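Local structure of folylpolyglutamate synthase protein FOLC (Mycobacterium tuberculosis, 2VOS) at residues Gly295-His300 against Gly337-Met342; Asp351-Pro356 against Ser360-Thr365; Gln364-Glu369 against Glu395-Ser400; Leu379-Leu382 against Asp386-Gly389. The protein probably catalyses the ATP-dependent addition of L-glutamate to dihydropteroate and to tetrahydrofolate, extending folates into polyglutamates. All blocks are in the same frame, centred on the assembly; numbering follows the deposited sequence.

Interaction 1: Gly295-His300 against Gly337-Met342; sequences GEHQAH and GRLERM. With ADP (adenosine-5'-diphosphate), chain B.
Arg338 meets Gln298 near its root and ADP at its tip. Its CB lies 4.1 Å from Gln298 NE2, and the two side chains pass at a slant. The chain bends at chi2 (54°), which turns its end away from residues 295-300. CG rests against the ribose, 3.5 Å from ADP C3'. CD lies 4.1 Å from ADP O1A. Arg338 NE and NH2 both donate to ADP O1A, which sits at the guanidinium edge; the NH2 to O1A distance is 2.8 Å. NH1 binds the carbonyl of Pro336, so the group is held on two sides. The amide of Gln298 has its own partners, Asn301 and Ser77.

His297 packs against the adenine, its ring set obliquely to it. Its CB is 3.6 Å from ADP C6, and its CD2 is 3.6 Å from ADP C4. At the ring edge, CE1 meets Leu339 CD2 at 4.0 Å, with the methyl in the ring plane. No direct hydrogen bond joins the two segments.

The contact is buried. It sets the first turn of helix 296-312 against the loop leading into strand 340-343. His297 and Leu339 both lean on helix 356-368, while Arg338 packs on helix 75-88.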
# COMPACT_ATOMS: atom_id res chain seq x y z
N GLY A 295 -14.52 2.64 -4.20
CA GLY A 295 -14.39 2.91 -2.77
C GLY A 295 -14.32 4.40 -2.46
O GLY A 295 -13.55 5.13 -3.09
N GLU A 296 -15.11 4.84 -1.48
CA GLU A 296 -14.98 6.21 -1.00
C GLU A 296 -13.55 6.48 -0.51
O GLU A 296 -13.02 7.58 -0.66
CB GLU A 296 -16.01 6.55 0.11
CG GLU A 296 -15.87 8.04 0.51
CD GLU A 296 -16.60 8.43 1.76
OE1 GLU A 296 -17.60 7.73 2.10
OE2 GLU A 296 -16.19 9.46 2.39
N HIS A 297 -12.93 5.51 0.12
CA HIS A 297 -11.56 5.73 0.59
C HIS A 297 -10.61 6.09 -0.55
O HIS A 297 -9.64 6.85 -0.33
CB HIS A 297 -10.99 4.50 1.28
CG HIS A 297 -11.06 3.23 0.46
ND1 HIS A 297 -12.25 2.59 0.20
CD2 HIS A 297 -10.09 2.42 -0.03
CE1 HIS A 297 -12.01 1.50 -0.52
NE2 HIS A 297 -10.70 1.34 -0.61
N GLN A 298 -10.84 5.55 -1.74
CA GLN A 298 -9.97 5.93 -2.87
C GLN A 298 -10.19 7.41 -3.32
O GLN A 298 -9.30 8.02 -3.86
CB GLN A 298 -10.06 4.94 -4.04
CG GLN A 298 -9.59 3.51 -3.63
CD GLN A 298 -8.08 3.43 -3.43
OE1 GLN A 298 -7.38 4.43 -3.46
NE2 GLN A 298 -7.57 2.22 -3.29
N ALA A 299 -11.37 7.95 -3.11
CA ALA A 299 -11.55 9.37 -3.38
C ALA A 299 -10.68 10.22 -2.46
O ALA A 299 -10.14 11.26 -2.86
CB ALA A 299 -13.09 9.78 -3.23
N HIS A 300 -10.54 9.77 -1.22
CA HIS A 300 -9.74 10.52 -0.23
C HIS A 300 -8.25 10.38 -0.53
O HIS A 300 -7.49 11.35 -0.39
CB HIS A 300 -10.07 10.03 1.21
CG HIS A 300 -11.42 10.50 1.64
ND1 HIS A 300 -11.71 11.85 1.80
CD2 HIS A 300 -12.58 9.84 1.85
CE1 HIS A 300 -13.00 11.99 2.08
NE2 HIS A 300 -13.55 10.79 2.11
N GLY A 337 -4.68 -5.46 -6.57
CA GLY A 337 -5.00 -6.07 -5.28
C GLY A 337 -5.71 -5.15 -4.33
O GLY A 337 -5.85 -5.52 -3.17
N ARG A 338 -6.17 -3.95 -4.75
CA ARG A 338 -7.07 -3.12 -3.90
C ARG A 338 -8.46 -3.07 -4.55
O ARG A 338 -8.69 -2.38 -5.57
CB ARG A 338 -6.54 -1.69 -3.68
CG ARG A 338 -5.36 -1.64 -2.65
CD ARG A 338 -4.25 -2.58 -3.05
NE ARG A 338 -3.02 -2.43 -2.26
CZ ARG A 338 -1.89 -3.13 -2.46
NH1 ARG A 338 -1.79 -4.06 -3.41
NH2 ARG A 338 -0.84 -2.91 -1.70
N LEU A 339 -9.37 -3.88 -4.00
CA LEU A 339 -10.69 -4.08 -4.54
C LEU A 339 -10.64 -4.26 -6.05
O LEU A 339 -11.31 -3.53 -6.82
CB LEU A 339 -11.56 -2.89 -4.20
CG LEU A 339 -12.88 -2.99 -3.39
CD1 LEU A 339 -13.43 -4.34 -3.12
CD2 LEU A 339 -12.78 -2.05 -2.19
N GLU A 340 -9.80 -5.19 -6.49
CA GLU A 340 -9.56 -5.38 -7.89
C GLU A 340 -10.37 -6.60 -8.35
O GLU A 340 -10.29 -7.67 -7.76
CB GLU A 340 -8.06 -5.61 -8.16
CG GLU A 340 -7.73 -5.68 -9.66
CD GLU A 340 -6.27 -6.03 -9.91
OE1 GLU A 340 -5.60 -6.46 -8.93
OE2 GLU A 340 -5.81 -5.94 -11.06
N ARG A 341 -11.13 -6.45 -9.42
CA ARG A 341 -11.97 -7.55 -9.93
C ARG A 341 -11.18 -8.44 -10.84
O ARG A 341 -10.61 -7.95 -11.83
CB ARG A 341 -13.07 -6.95 -10.78
CG ARG A 341 -14.32 -6.63 -10.02
CD ARG A 341 -15.57 -6.60 -10.97
NE ARG A 341 -15.38 -5.83 -12.22
CZ ARG A 341 -16.17 -5.93 -13.29
NH1 ARG A 341 -17.26 -6.72 -13.27
NH2 ARG A 341 -15.90 -5.22 -14.39
N MSE A 342 -11.17 -9.73 -10.51
CA MSE A 342 -10.48 -10.74 -11.32
C MSE A 342 -11.38 -11.27 -12.43
O MSE A 342 -10.86 -11.72 -13.46
CB MSE A 342 -10.03 -11.96 -10.47
CG MSE A 342 -9.01 -11.66 -9.38
SE MSE A 342 -7.32 -11.12 -10.13
CE MSE A 342 -7.63 -9.18 -10.13
PB ADP B . -0.86 0.68 2.53
O1B ADP B . 0.20 0.80 1.46
O2B ADP B . -0.86 -0.66 3.21
O3B ADP B . -0.99 1.83 3.47
PA ADP B . -2.82 0.28 0.33
O1A ADP B . -1.98 -0.91 -0.10
O2A ADP B . -3.31 1.38 -0.60
O3A ADP B . -2.30 0.84 1.78
O5' ADP B . -4.19 -0.43 0.82
C5' ADP B . -4.27 -1.62 1.62
C4' ADP B . -5.77 -1.85 1.87
O4' ADP B . -6.28 -0.76 2.69
C3' ADP B . -6.65 -1.74 0.63
O3' ADP B . -6.96 -3.02 0.11
C2' ADP B . -7.97 -1.15 1.03
O2' ADP B . -8.74 -2.23 1.67
C1' ADP B . -7.58 -0.31 2.21
N9 ADP B . -7.37 1.14 1.97
C8 ADP B . -6.58 1.81 1.06
N7 ADP B . -6.68 3.16 1.27
C5 ADP B . -7.45 3.33 2.38
C6 ADP B . -7.94 4.47 3.17
N6 ADP B . -7.61 5.73 2.84
N1 ADP B . -8.75 4.18 4.19
C2 ADP B . -9.18 2.95 4.56
N3 ADP B . -8.75 1.83 3.90
C4 ADP B . -7.93 2.01 2.82
O HOH W 1 -10.04 0.36 -4.73

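Interaction 2: Asp351-Pro356 against Ser360-Thr365; sequences DAAHNP and SALAQT. With MG (magnesium ion), chain C; ADP (adenosine-5'-diphosphate), chain B.
The carboxylate of Asp351 has Leu362 over one face. Leu362 CD1 stands 4.1 Å from Asp351 CG, and Leu362 CD2 is 3.8 Å from Asp351 OD2. On the other face the backbone N of Ala353 donates to Asp351 OD2 at 2.9 Å, coming from 46° out of the carboxylate plane. ADP O3' lies over that face too, near both oxygens, in a weak bond that is not settled between them. OD2 also accepts from ADP O2' at 2.8 Å. OD1 takes the backbone N of Leu339. With partners on both oxygens, the carboxylate has little freedom to rotate. CG anti to the backbone N (chi1 -167°) puts the carboxylate between Leu362 and the ribose.

The imidazole of His354 has ADP O2B at its edge. ND1 donates to Ala352 O at 2.9 Å, with the oxygen tilted slightly out of the ring plane. NE2 binds the magnesium ion at 2.0 Å. Two waters and Asp200 also bind this metal, and one of the waters donates to ADP O2B. Bonds at both nitrogens restrict its rotation.

Ala353 CB packs on Leu362 CD2. Ala361 CB touches the adenine, 3.6 Å from ADP N3. Ser360 N donates to Pro356 O at 2.8 Å, nearly along the C=O axis, in the first turns of helix 356-368.

Asp351 to Ala353 forms an Asx turn. Asn355 is the N-cap of helix 356-368, with OD1 on Gly358 N. Together, the loop and helix bring a ribose-binding aspartate and a magnesium-binding histidine to the nucleotide site, within the glutamate ligase domain of the Mur ligase family.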
# COMPACT_ATOMS: atom_id res chain seq x y z
N ASP A 351 -8.56 -8.18 -2.46
CA ASP A 351 -8.32 -7.00 -1.68
C ASP A 351 -7.31 -7.27 -0.57
O ASP A 351 -7.45 -8.25 0.19
CB ASP A 351 -9.62 -6.41 -1.12
CG ASP A 351 -9.39 -4.99 -0.57
OD1 ASP A 351 -9.33 -4.01 -1.31
OD2 ASP A 351 -9.16 -4.84 0.61
N ALA A 352 -6.30 -6.41 -0.46
CA ALA A 352 -5.22 -6.57 0.48
C ALA A 352 -5.63 -6.22 1.94
O ALA A 352 -4.76 -6.28 2.83
CB ALA A 352 -4.04 -5.67 0.07
N ALA A 353 -6.89 -5.84 2.20
CA ALA A 353 -7.27 -5.42 3.55
C ALA A 353 -6.70 -6.34 4.62
O ALA A 353 -6.86 -7.56 4.56
CB ALA A 353 -8.78 -5.35 3.69
N HIS A 354 -6.03 -5.76 5.61
CA HIS A 354 -5.38 -6.55 6.65
C HIS A 354 -5.39 -5.76 7.99
O HIS A 354 -4.54 -6.02 8.90
CB HIS A 354 -3.95 -6.91 6.26
CG HIS A 354 -3.10 -5.72 6.02
ND1 HIS A 354 -2.86 -5.24 4.75
CD2 HIS A 354 -2.46 -4.89 6.87
CE1 HIS A 354 -2.07 -4.18 4.83
NE2 HIS A 354 -1.82 -3.95 6.10
N ASN A 355 -6.35 -4.85 8.12
CA ASN A 355 -6.57 -4.20 9.40
C ASN A 355 -8.04 -3.74 9.47
O ASN A 355 -8.75 -3.78 8.46
CB ASN A 355 -5.58 -3.03 9.65
CG ASN A 355 -5.89 -1.77 8.74
OD1 ASN A 355 -6.55 -1.91 7.73
ND2 ASN A 355 -5.48 -0.59 9.15
N PRO A 356 -8.50 -3.29 10.65
CA PRO A 356 -9.93 -2.98 10.77
C PRO A 356 -10.35 -1.84 9.85
O PRO A 356 -11.36 -1.97 9.18
CB PRO A 356 -10.09 -2.57 12.23
CG PRO A 356 -9.07 -3.47 12.93
CD PRO A 356 -7.85 -3.42 11.96
N SER A 360 -13.14 -2.50 7.03
CA SER A 360 -14.29 -1.62 7.02
C SER A 360 -14.48 -0.87 5.67
O SER A 360 -15.61 -0.79 5.16
CB SER A 360 -14.24 -0.68 8.23
OG SER A 360 -15.20 0.32 8.06
N ALA A 361 -13.37 -0.39 5.06
CA ALA A 361 -13.48 0.33 3.75
C ALA A 361 -13.96 -0.66 2.68
O ALA A 361 -14.85 -0.34 1.87
CB ALA A 361 -12.16 0.93 3.36
N LEU A 362 -13.39 -1.87 2.71
CA LEU A 362 -13.79 -2.93 1.85
C LEU A 362 -15.30 -3.27 2.01
O LEU A 362 -16.03 -3.38 1.00
CB LEU A 362 -12.92 -4.18 2.12
CG LEU A 362 -13.28 -5.49 1.45
CD1 LEU A 362 -13.40 -5.36 -0.12
CD2 LEU A 362 -12.25 -6.64 1.83
N ALA A 363 -15.78 -3.42 3.26
CA ALA A 363 -17.18 -3.83 3.49
C ALA A 363 -18.10 -2.71 3.01
O ALA A 363 -19.12 -2.96 2.33
CB ALA A 363 -17.42 -4.11 5.01
N GLN A 364 -17.76 -1.45 3.33
CA GLN A 364 -18.62 -0.35 2.93
C GLN A 364 -18.72 -0.25 1.39
O GLN A 364 -19.81 0.06 0.86
CB GLN A 364 -18.10 0.96 3.44
CG GLN A 364 -18.39 1.17 4.92
CD GLN A 364 -17.79 2.47 5.38
OE1 GLN A 364 -18.30 3.54 5.02
NE2 GLN A 364 -16.67 2.40 6.11
N THR A 365 -17.59 -0.45 0.72
CA THR A 365 -17.55 -0.38 -0.75
C THR A 365 -18.42 -1.49 -1.37
O THR A 365 -19.20 -1.25 -2.32
CB THR A 365 -16.10 -0.51 -1.24
OG1 THR A 365 -15.30 0.50 -0.62
CG2 THR A 365 -16.01 -0.31 -2.81
MG MG C . -0.66 -2.37 6.69
PB ADP B . -0.86 0.68 2.53
O1B ADP B . 0.20 0.80 1.46
O2B ADP B . -0.86 -0.66 3.21
O3B ADP B . -0.99 1.83 3.47
PA ADP B . -2.82 0.28 0.33
O1A ADP B . -1.98 -0.91 -0.10
O2A ADP B . -3.31 1.38 -0.60
O3A ADP B . -2.30 0.84 1.78
O5' ADP B . -4.19 -0.43 0.82
C5' ADP B . -4.27 -1.62 1.62
C4' ADP B . -5.77 -1.85 1.87
O4' ADP B . -6.28 -0.76 2.69
C3' ADP B . -6.65 -1.74 0.63
O3' ADP B . -6.96 -3.02 0.11
C2' ADP B . -7.97 -1.15 1.03
O2' ADP B . -8.74 -2.23 1.67
C1' ADP B . -7.58 -0.31 2.21
N9 ADP B . -7.37 1.14 1.97
C8 ADP B . -6.58 1.81 1.06
N7 ADP B . -6.68 3.16 1.27
C5 ADP B . -7.45 3.33 2.38
C6 ADP B . -7.94 4.47 3.17
N6 ADP B . -7.61 5.73 2.84
N1 ADP B . -8.75 4.18 4.19
C2 ADP B . -9.18 2.95 4.56
N3 ADP B . -8.75 1.83 3.90
C4 ADP B . -7.93 2.01 2.82
O HOH W 2 0.82 -3.51 7.10
O HOH W 3 -2.27 -1.07 5.56

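Interaction 3: Gln364-Glu369 against Glu395-Ser400; sequences QTLAHE and EPVFDS
Ala367 and Val397 mark the closest approach of the two backbones, with CA atoms 7.0 Å apart. Residues 364-368 are the last turn or so of helix 356-368. The helical bonds continue to the end: His368 N donates to Gln364 O at 2.8 Å, and Glu369 N donates to Thr365 O at 2.9 Å. Residues 395-399 have no regular structure and lead into strand 400-403. No hydrogen bond crosses between the segments, so the contact rests on apolar side chains.

Val397 points at the helix and divides its two methyls. CG1, beside the backbone N (chi1 -72°), touches Ala367 CB at 4.1 Å. CG2 reaches Leu366 CD1 at 4.3 Å. That same Leu366 methyl also meets Phe398 CE1 at 3.9 Å, approaching the ring obliquely.

The contact runs from exposed to buried. Ala367 lies at the solvent side and Leu366 and Phe398 lie inside. Leu366 also packs on Leu375 of strand 374-379, and both Leu366 and Phe398 touch Val467 of strand 464-469. Phe398 further meets Phe425 of helix 414-425. The end of helix 356-368 is thereby joined to the loop between helix 387-394 and strand 400-403, over the sheet.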
# COMPACT_ATOMS: atom_id res chain seq x y z
N GLN A 364 -17.76 -1.45 3.33
CA GLN A 364 -18.62 -0.35 2.93
C GLN A 364 -18.72 -0.25 1.39
O GLN A 364 -19.81 0.06 0.86
CB GLN A 364 -18.10 0.96 3.44
CG GLN A 364 -18.39 1.17 4.92
CD GLN A 364 -17.79 2.47 5.38
OE1 GLN A 364 -18.30 3.54 5.02
NE2 GLN A 364 -16.67 2.40 6.11
N THR A 365 -17.59 -0.45 0.72
CA THR A 365 -17.55 -0.38 -0.75
C THR A 365 -18.42 -1.49 -1.37
O THR A 365 -19.20 -1.25 -2.32
CB THR A 365 -16.10 -0.51 -1.24
OG1 THR A 365 -15.30 0.50 -0.62
CG2 THR A 365 -16.01 -0.31 -2.81
N LEU A 366 -18.30 -2.71 -0.86
CA LEU A 366 -19.07 -3.83 -1.37
C LEU A 366 -20.57 -3.59 -1.22
O LEU A 366 -21.36 -3.92 -2.11
CB LEU A 366 -18.71 -5.14 -0.61
CG LEU A 366 -17.30 -5.68 -0.91
CD1 LEU A 366 -16.92 -6.72 0.16
CD2 LEU A 366 -17.18 -6.23 -2.35
N ALA A 367 -20.96 -2.96 -0.11
CA ALA A 367 -22.36 -2.68 0.20
C ALA A 367 -22.90 -1.43 -0.54
O ALA A 367 -24.09 -1.36 -0.94
CB ALA A 367 -22.51 -2.50 1.71
N HIS A 368 -22.05 -0.44 -0.72
CA HIS A 368 -22.51 0.80 -1.28
C HIS A 368 -22.38 0.95 -2.79
O HIS A 368 -23.11 1.74 -3.37
CB HIS A 368 -21.77 1.98 -0.64
CG HIS A 368 -21.96 2.08 0.84
ND1 HIS A 368 -21.13 2.84 1.64
CD2 HIS A 368 -22.91 1.57 1.66
CE1 HIS A 368 -21.55 2.77 2.89
NE2 HIS A 368 -22.63 2.02 2.92
N GLU A 369 -21.47 0.24 -3.42
CA GLU A 369 -21.14 0.51 -4.78
C GLU A 369 -21.50 -0.67 -5.67
O GLU A 369 -21.28 -0.63 -6.85
CB GLU A 369 -19.63 0.83 -4.88
CG GLU A 369 -19.30 2.09 -4.09
CD GLU A 369 -17.89 2.70 -4.35
OE1 GLU A 369 -17.21 2.43 -5.37
OE2 GLU A 369 -17.54 3.56 -3.53
N GLU A 395 -18.18 -9.16 8.75
CA GLU A 395 -19.35 -10.02 9.03
C GLU A 395 -20.66 -9.49 8.46
O GLU A 395 -21.49 -10.26 8.02
CB GLU A 395 -19.51 -10.28 10.52
CG GLU A 395 -20.63 -11.29 10.82
CD GLU A 395 -21.99 -10.62 10.96
OE1 GLU A 395 -22.00 -9.39 11.12
OE2 GLU A 395 -23.04 -11.31 10.90
N PRO A 396 -20.87 -8.16 8.51
CA PRO A 396 -22.10 -7.63 7.92
C PRO A 396 -22.22 -7.80 6.39
O PRO A 396 -23.32 -7.63 5.84
CB PRO A 396 -22.06 -6.14 8.28
CG PRO A 396 -21.16 -6.07 9.52
CD PRO A 396 -20.09 -7.09 9.17
N VAL A 397 -21.16 -8.18 5.67
CA VAL A 397 -21.33 -8.26 4.23
C VAL A 397 -21.07 -9.64 3.64
O VAL A 397 -21.44 -9.90 2.49
CB VAL A 397 -20.46 -7.19 3.46
CG1 VAL A 397 -21.03 -5.80 3.67
CG2 VAL A 397 -18.96 -7.27 3.92
N PHE A 398 -20.31 -10.46 4.34
CA PHE A 398 -20.01 -11.82 3.86
C PHE A 398 -21.09 -12.75 4.44
O PHE A 398 -21.16 -12.99 5.69
CB PHE A 398 -18.61 -12.33 4.31
CG PHE A 398 -17.41 -11.60 3.65
CD1 PHE A 398 -17.60 -10.78 2.57
CD2 PHE A 398 -16.10 -11.84 4.11
CE1 PHE A 398 -16.53 -10.15 1.97
CE2 PHE A 398 -14.99 -11.21 3.52
CZ PHE A 398 -15.20 -10.37 2.44
N ASP A 399 -21.89 -13.34 3.55
CA ASP A 399 -22.87 -14.33 3.98
C ASP A 399 -22.17 -15.50 4.66
O ASP A 399 -22.67 -16.09 5.66
CB ASP A 399 -23.65 -14.81 2.76
CG ASP A 399 -24.52 -13.72 2.23
OD1 ASP A 399 -25.61 -13.56 2.83
OD2 ASP A 399 -24.06 -12.96 1.32
N SER A 400 -21.03 -15.89 4.08
CA SER A 400 -20.17 -16.83 4.80
C SER A 400 -18.73 -16.60 4.47
O SER A 400 -18.40 -15.82 3.56
CB SER A 400 -20.58 -18.31 4.58
OG SER A 400 -20.31 -18.71 3.27

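Interaction 4: Leu379-Leu382 against Asp386-Gly389; sequences LSVL and DVDG
Val381 and Val387 make the apolar part of this contact. Val381 CG1 meets Val387 CG2 at 4.1 Å, methyl against methyl. Val381 turns this methyl toward the helix by placing CG1 anti to its backbone N (chi1 180°). Val387 CG2 also lies 4.3 Å from the carbonyl O of Leu382, so one methyl touches the Val381 side chain and the Leu382 carbonyl. Val387 has further apolar neighbours in Leu412, Leu417 and Ala420.

The polar bonds do not cross the contact: one lies within 386-389, and others lead outward. Asp386 OD1 accepts from Gly389 N at 2.9 Å with an N-H...O angle of 160°. The N-H arrives well above the carboxylate plane, 62° out of it. Asp388 forms a salt bridge with Arg424. On the other segment, the backbone of Val381 bonds with Leu412, and Ser380 O accepts from Thr474.

Asp386 is the N-cap of helix 387-394, and its side chain caps Gly389 N. That helix follows strand 374-379 and leads on to strand 400-403, the parallel neighbour of strand 374-379 in the sheet. The valine pair joins the loop after strand 374-379 to the first turn of the helix in this beta-alpha-beta crossover of the glutamate ligase domain.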
# COMPACT_ATOMS: atom_id res chain seq x y z
N LEU A 379 -10.53 -16.05 3.22
CA LEU A 379 -9.73 -15.26 4.13
C LEU A 379 -8.49 -15.98 4.65
O LEU A 379 -8.55 -17.13 5.07
CB LEU A 379 -10.66 -14.91 5.32
CG LEU A 379 -10.17 -13.91 6.36
CD1 LEU A 379 -10.32 -12.49 5.88
CD2 LEU A 379 -10.98 -14.13 7.67
N SER A 380 -7.36 -15.29 4.63
CA SER A 380 -6.19 -15.70 5.39
C SER A 380 -5.51 -14.42 5.88
O SER A 380 -5.33 -13.42 5.14
CB SER A 380 -5.21 -16.49 4.52
OG SER A 380 -3.97 -16.69 5.18
N VAL A 381 -5.10 -14.46 7.15
CA VAL A 381 -4.67 -13.25 7.83
C VAL A 381 -3.37 -13.54 8.52
O VAL A 381 -3.17 -14.63 9.05
CB VAL A 381 -5.74 -12.75 8.86
CG1 VAL A 381 -5.28 -11.49 9.57
CG2 VAL A 381 -7.10 -12.43 8.15
N LEU A 382 -2.47 -12.55 8.54
CA LEU A 382 -1.22 -12.73 9.29
C LEU A 382 -1.41 -12.61 10.83
O LEU A 382 -2.33 -11.95 11.29
CB LEU A 382 -0.13 -11.81 8.76
CG LEU A 382 0.07 -11.94 7.23
CD1 LEU A 382 1.23 -11.11 6.87
CD2 LEU A 382 0.28 -13.37 6.76
N ASP A 386 -5.00 -7.28 13.77
CA ASP A 386 -6.21 -7.29 14.57
C ASP A 386 -7.24 -8.16 13.84
O ASP A 386 -8.18 -7.65 13.22
CB ASP A 386 -6.71 -5.87 14.78
CG ASP A 386 -7.93 -5.82 15.69
OD1 ASP A 386 -8.45 -6.89 16.11
OD2 ASP A 386 -8.35 -4.69 16.01
N VAL A 387 -7.06 -9.47 13.95
CA VAL A 387 -7.97 -10.45 13.33
C VAL A 387 -9.43 -10.25 13.70
O VAL A 387 -10.30 -10.22 12.82
CB VAL A 387 -7.56 -11.89 13.72
CG1 VAL A 387 -8.31 -12.90 12.85
CG2 VAL A 387 -6.05 -12.03 13.54
N ASP A 388 -9.70 -10.10 14.99
CA ASP A 388 -11.10 -9.92 15.43
C ASP A 388 -11.75 -8.62 14.84
O ASP A 388 -12.89 -8.65 14.37
CB ASP A 388 -11.19 -9.94 16.95
CG ASP A 388 -12.61 -9.88 17.44
OD1 ASP A 388 -13.37 -10.87 17.20
OD2 ASP A 388 -12.96 -8.85 18.08
N GLY A 389 -11.00 -7.51 14.83
CA GLY A 389 -11.46 -6.28 14.18
C GLY A 389 -11.71 -6.45 12.67
O GLY A 389 -12.68 -5.91 12.10

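Interactions 1 and 2 are buried and share ADP. Interaction 1 reaches between the middle and glutamate ligase domains; interactions 2, 3 and 4 stay within the latter. Helix 356-368 serves both interaction 2 and interaction 3, which have Gln364 and Thr365 in common. Interaction 1 also touches it, and the Leu339 N to Asp351 OD1 bond ties interaction 1 to interaction 2. Near the nucleotide, polar bonds to phosphate, ribose and magnesium add to van der Waals packing between the segments and on the adenine. Interactions 3 and 4 are partly buried and meet through apolar side chains. They border opposite ends of helix 387-394. Interaction 4 reaches interaction 2 where Pro356 packs on Asp386 and Gly389.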